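Local coordinates for hypothetical protein DUF871 (Enterococcus faecalis, PDB 2P0O) that is of unknown function but probably hydrolyses a 6-phosphorylated N-acetylmuramic acid disaccharide from the cell wall, built as a TIM barrel with a probably cyclophilin-like C-terminal domain, at residues P301-Y312 with Q320-K331. Sequence-based numbering, arbitrary orientation.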
# COMPACT_ATOMS: atom_id res chain seq x y z
N PRO A 301 2.31 27.49 0.58
CA PRO A 301 3.13 26.33 0.21
C PRO A 301 2.28 25.08 0.01
O PRO A 301 1.10 25.03 0.44
CB PRO A 301 4.15 26.20 1.37
CG PRO A 301 3.52 26.92 2.52
CD PRO A 301 2.72 28.06 1.88
N VAL A 302 2.85 24.09 -0.67
CA VAL A 302 2.12 22.85 -0.96
C VAL A 302 1.37 22.35 0.28
O VAL A 302 1.92 22.22 1.36
CB VAL A 302 3.04 21.75 -1.63
CG1 VAL A 302 4.27 21.44 -0.78
CG2 VAL A 302 2.23 20.48 -1.90
N GLY A 303 0.08 22.12 0.12
CA GLY A 303 -0.76 21.55 1.19
C GLY A 303 -1.61 22.59 1.87
O GLY A 303 -2.46 22.24 2.67
N THR A 304 -1.40 23.86 1.54
CA THR A 304 -2.15 24.96 2.13
C THR A 304 -3.64 24.90 1.77
O THR A 304 -4.01 24.78 0.59
CB THR A 304 -1.50 26.36 1.82
OG1 THR A 304 -0.18 26.43 2.39
CG2 THR A 304 -2.33 27.51 2.43
N VAL A 305 -4.48 24.92 2.80
CA VAL A 305 -5.93 25.00 2.64
C VAL A 305 -6.40 26.43 2.72
O VAL A 305 -6.15 27.16 3.71
CB VAL A 305 -6.65 24.17 3.73
CG1 VAL A 305 -8.15 24.09 3.45
CG2 VAL A 305 -6.03 22.78 3.85
N THR A 306 -7.12 26.85 1.68
CA THR A 306 -7.49 28.25 1.48
C THR A 306 -8.98 28.41 1.21
O THR A 306 -9.65 27.47 0.73
CB THR A 306 -6.72 28.90 0.27
OG1 THR A 306 -7.21 28.37 -0.96
CG2 THR A 306 -5.25 28.58 0.32
N ILE A 307 -9.49 29.60 1.49
CA ILE A 307 -10.84 29.97 1.09
C ILE A 307 -10.79 31.35 0.45
O ILE A 307 -10.16 32.28 0.99
CB ILE A 307 -11.87 29.87 2.29
CG1 ILE A 307 -13.30 30.04 1.80
CG2 ILE A 307 -11.56 30.89 3.42
CD1 ILE A 307 -14.34 29.60 2.81
N ASP A 308 -11.42 31.49 -0.71
CA ASP A 308 -11.46 32.78 -1.40
C ASP A 308 -12.30 33.78 -0.60
O ASP A 308 -13.42 33.47 -0.20
CB ASP A 308 -12.01 32.62 -2.81
CG ASP A 308 -10.99 32.04 -3.78
OD1 ASP A 308 -9.85 31.69 -3.37
OD2 ASP A 308 -11.33 31.97 -4.99
N ASN A 309 -11.76 34.98 -0.35
CA ASN A 309 -12.54 35.95 0.42
C ASN A 309 -13.40 36.85 -0.48
O ASN A 309 -13.46 36.61 -1.70
CB ASN A 309 -11.67 36.75 1.43
CG ASN A 309 -10.56 37.56 0.76
OD1 ASN A 309 -10.80 38.35 -0.16
ND2 ASN A 309 -9.32 37.38 1.24
N GLU A 310 -14.05 37.85 0.10
CA GLU A 310 -14.98 38.72 -0.63
C GLU A 310 -14.30 39.53 -1.74
O GLU A 310 -14.97 39.99 -2.70
CB GLU A 310 -15.75 39.65 0.34
CG GLU A 310 -14.92 40.75 0.97
CD GLU A 310 -15.63 41.49 2.11
OE1 GLU A 310 -16.75 42.05 1.91
OE2 GLU A 310 -15.06 41.54 3.22
N LYS A 311 -12.98 39.70 -1.64
CA LYS A 311 -12.23 40.44 -2.68
C LYS A 311 -12.17 39.68 -3.99
O LYS A 311 -11.87 40.27 -5.01
CB LYS A 311 -10.80 40.80 -2.25
CG LYS A 311 -10.74 41.83 -1.14
CD LYS A 311 -9.33 42.06 -0.65
CE LYS A 311 -9.35 43.05 0.50
NZ LYS A 311 -7.97 43.34 0.97
N TYR A 312 -12.45 38.38 -3.95
CA TYR A 312 -12.42 37.55 -5.16
C TYR A 312 -13.78 37.52 -5.83
O TYR A 312 -14.00 36.72 -6.74
CB TYR A 312 -11.94 36.11 -4.85
CG TYR A 312 -10.80 35.65 -5.75
CD1 TYR A 312 -10.76 36.01 -7.09
CD2 TYR A 312 -9.76 34.85 -5.25
CE1 TYR A 312 -9.73 35.60 -7.92
CE2 TYR A 312 -8.70 34.44 -6.06
CZ TYR A 312 -8.70 34.82 -7.42
OH TYR A 312 -7.69 34.43 -8.28
N GLN A 320 -9.80 25.66 -1.70
CA GLN A 320 -8.74 24.99 -2.41
C GLN A 320 -7.70 24.40 -1.45
O GLN A 320 -7.54 24.87 -0.30
CB GLN A 320 -8.05 25.97 -3.33
CG GLN A 320 -8.96 26.67 -4.33
CD GLN A 320 -8.18 27.49 -5.32
OE1 GLN A 320 -7.02 27.83 -5.07
NE2 GLN A 320 -8.80 27.83 -6.42
N VAL A 321 -7.03 23.37 -1.93
CA VAL A 321 -5.80 22.90 -1.31
C VAL A 321 -4.75 23.00 -2.41
O VAL A 321 -4.96 22.47 -3.53
CB VAL A 321 -5.95 21.43 -0.85
CG1 VAL A 321 -4.69 20.95 -0.10
CG2 VAL A 321 -7.21 21.25 0.04
N THR A 322 -3.62 23.64 -2.10
CA THR A 322 -2.52 23.77 -3.05
C THR A 322 -1.73 22.50 -3.30
O THR A 322 -1.39 21.77 -2.35
CB THR A 322 -1.58 24.98 -2.75
OG1 THR A 322 -0.90 24.82 -1.50
CG2 THR A 322 -2.40 26.30 -2.74
N LEU A 323 -1.47 22.23 -4.59
CA LEU A 323 -0.73 21.05 -4.99
C LEU A 323 0.74 21.39 -5.22
O LEU A 323 1.58 20.51 -5.28
CB LEU A 323 -1.34 20.43 -6.24
CG LEU A 323 -2.74 19.81 -6.03
CD1 LEU A 323 -3.31 19.26 -7.35
CD2 LEU A 323 -2.70 18.70 -4.96
N VAL A 324 1.01 22.70 -5.32
CA VAL A 324 2.33 23.26 -5.56
C VAL A 324 2.46 24.52 -4.66
O VAL A 324 1.47 25.00 -4.14
CB VAL A 324 2.52 23.64 -7.07
CG1 VAL A 324 2.28 22.44 -7.99
CG2 VAL A 324 1.55 24.77 -7.49
N ASP A 325 3.67 25.07 -4.50
CA ASP A 325 3.87 26.32 -3.78
C ASP A 325 3.29 27.47 -4.58
O ASP A 325 3.71 27.74 -5.72
CB ASP A 325 5.36 26.58 -3.54
CG ASP A 325 5.98 25.62 -2.53
OD1 ASP A 325 5.25 24.78 -1.94
OD2 ASP A 325 7.22 25.70 -2.33
N LEU A 326 2.31 28.16 -3.99
CA LEU A 326 1.73 29.35 -4.59
C LEU A 326 2.04 30.60 -3.76
O LEU A 326 2.18 30.54 -2.53
CB LEU A 326 0.22 29.17 -4.82
CG LEU A 326 -0.17 28.27 -6.01
CD1 LEU A 326 -1.69 28.12 -6.15
CD2 LEU A 326 0.36 28.86 -7.31
N PRO A 327 2.18 31.74 -4.43
CA PRO A 327 2.50 32.92 -3.66
C PRO A 327 1.26 33.50 -2.93
O PRO A 327 0.12 33.11 -3.22
CB PRO A 327 3.05 33.88 -4.73
CG PRO A 327 2.27 33.48 -6.00
CD PRO A 327 2.06 32.00 -5.89
N LYS A 328 1.51 34.39 -1.97
CA LYS A 328 0.51 35.23 -1.29
C LYS A 328 -0.48 35.87 -2.27
O LYS A 328 -0.06 36.39 -3.31
CB LYS A 328 1.27 36.36 -0.58
CG LYS A 328 0.45 37.26 0.31
CD LYS A 328 0.73 38.74 0.07
CE LYS A 328 2.13 39.15 0.51
NZ LYS A 328 2.30 39.10 1.99
N ASP A 329 -1.77 35.88 -1.93
CA ASP A 329 -2.81 36.55 -2.71
C ASP A 329 -3.79 37.22 -1.73
O ASP A 329 -4.43 36.52 -0.92
CB ASP A 329 -3.50 35.52 -3.63
CG ASP A 329 -4.49 36.15 -4.63
OD1 ASP A 329 -5.26 37.06 -4.26
OD2 ASP A 329 -4.55 35.69 -5.80
N GLU A 330 -3.92 38.55 -1.79
CA GLU A 330 -4.81 39.31 -0.86
C GLU A 330 -6.25 38.79 -0.86
O GLU A 330 -6.99 38.96 0.12
CB GLU A 330 -4.82 40.83 -1.18
CG GLU A 330 -5.26 41.15 -2.67
CD GLU A 330 -5.96 42.52 -2.88
OE1 GLU A 330 -5.87 43.41 -1.97
OE2 GLU A 330 -6.60 42.69 -3.97
N LYS A 331 -6.65 38.16 -1.96
CA LYS A 331 -8.02 37.70 -2.16
C LYS A 331 -8.28 36.29 -1.66
O LYS A 331 -9.40 35.81 -1.76
CB LYS A 331 -8.41 37.79 -3.64
CG LYS A 331 -8.08 39.11 -4.30
CD LYS A 331 -8.61 39.13 -5.74
CE LYS A 331 -7.79 38.26 -6.69
NZ LYS A 331 -6.30 38.30 -6.50
O HOH W 1 -5.36 28.97 -3.06
O HOH W 2 -6.93 41.08 1.89
O HOH W 3 -5.66 33.33 -6.88
O HOH W 4 -6.06 36.69 -8.84
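Thr-306 and Gln-320 face each other as an antiparallel hydrogen-bonded pair, Thr-306 N giving to Gln-320 O at 2.8 Å and Gln-320 N returning to Thr-306 O. One step along, Val-305 and Val-321 form the non-hydrogen-bonded pair, and Thr-322 N then bonds to Thr-304 O. A water donates to both Thr-306 OG1 and Gln-320 OE1, linking the two side chains, while Glu-318 takes Gln-320 NE2.

At the type II turn from Pro-301 to Thr-304, backbone and side-chain bonds mix. Val-302 N meets Asp-325 OD1 nearly along the carboxylate's C-O bond at 2.8 Å, and Gly-303 N gives to Thr-322 O. Thr-322 OG1, held between its own N and carbonyl carbon (chi1 64°), receives weak bonds from Gly-303 N and Thr-304 N and also bonds to the carbonyl of Arg-300.

These strands form a beta hairpin at the centre of the four-stranded antiparallel sheet of the C-terminal, probably cyclophilin-like part, flanked by 332-337 and 272-275.

At the far end Asn-309 grips 320-331 twice: its N bonds to Lys-331 O, and ND2 reaches Glu-330 O at 3.0 Å, an almost straight bond in the amide plane. OD1 closes an Asx turn onto Lys-311 N.

Charge and ring contacts finish this end. Lys-331, bent at chi3 and chi4, lays CE over one face of Tyr-312, 3.6 Å from the ring centroid, with NZ in cation-pi range. That NZ also salt-bridges Asp-329 OD1 at 2.8 Å, and two waters tie Tyr-312 OH to Asp-329 OD2 and Lys-331 NZ. Lys-311 NZ and Glu-330 OE1 make a long salt bridge of 3.6 Å.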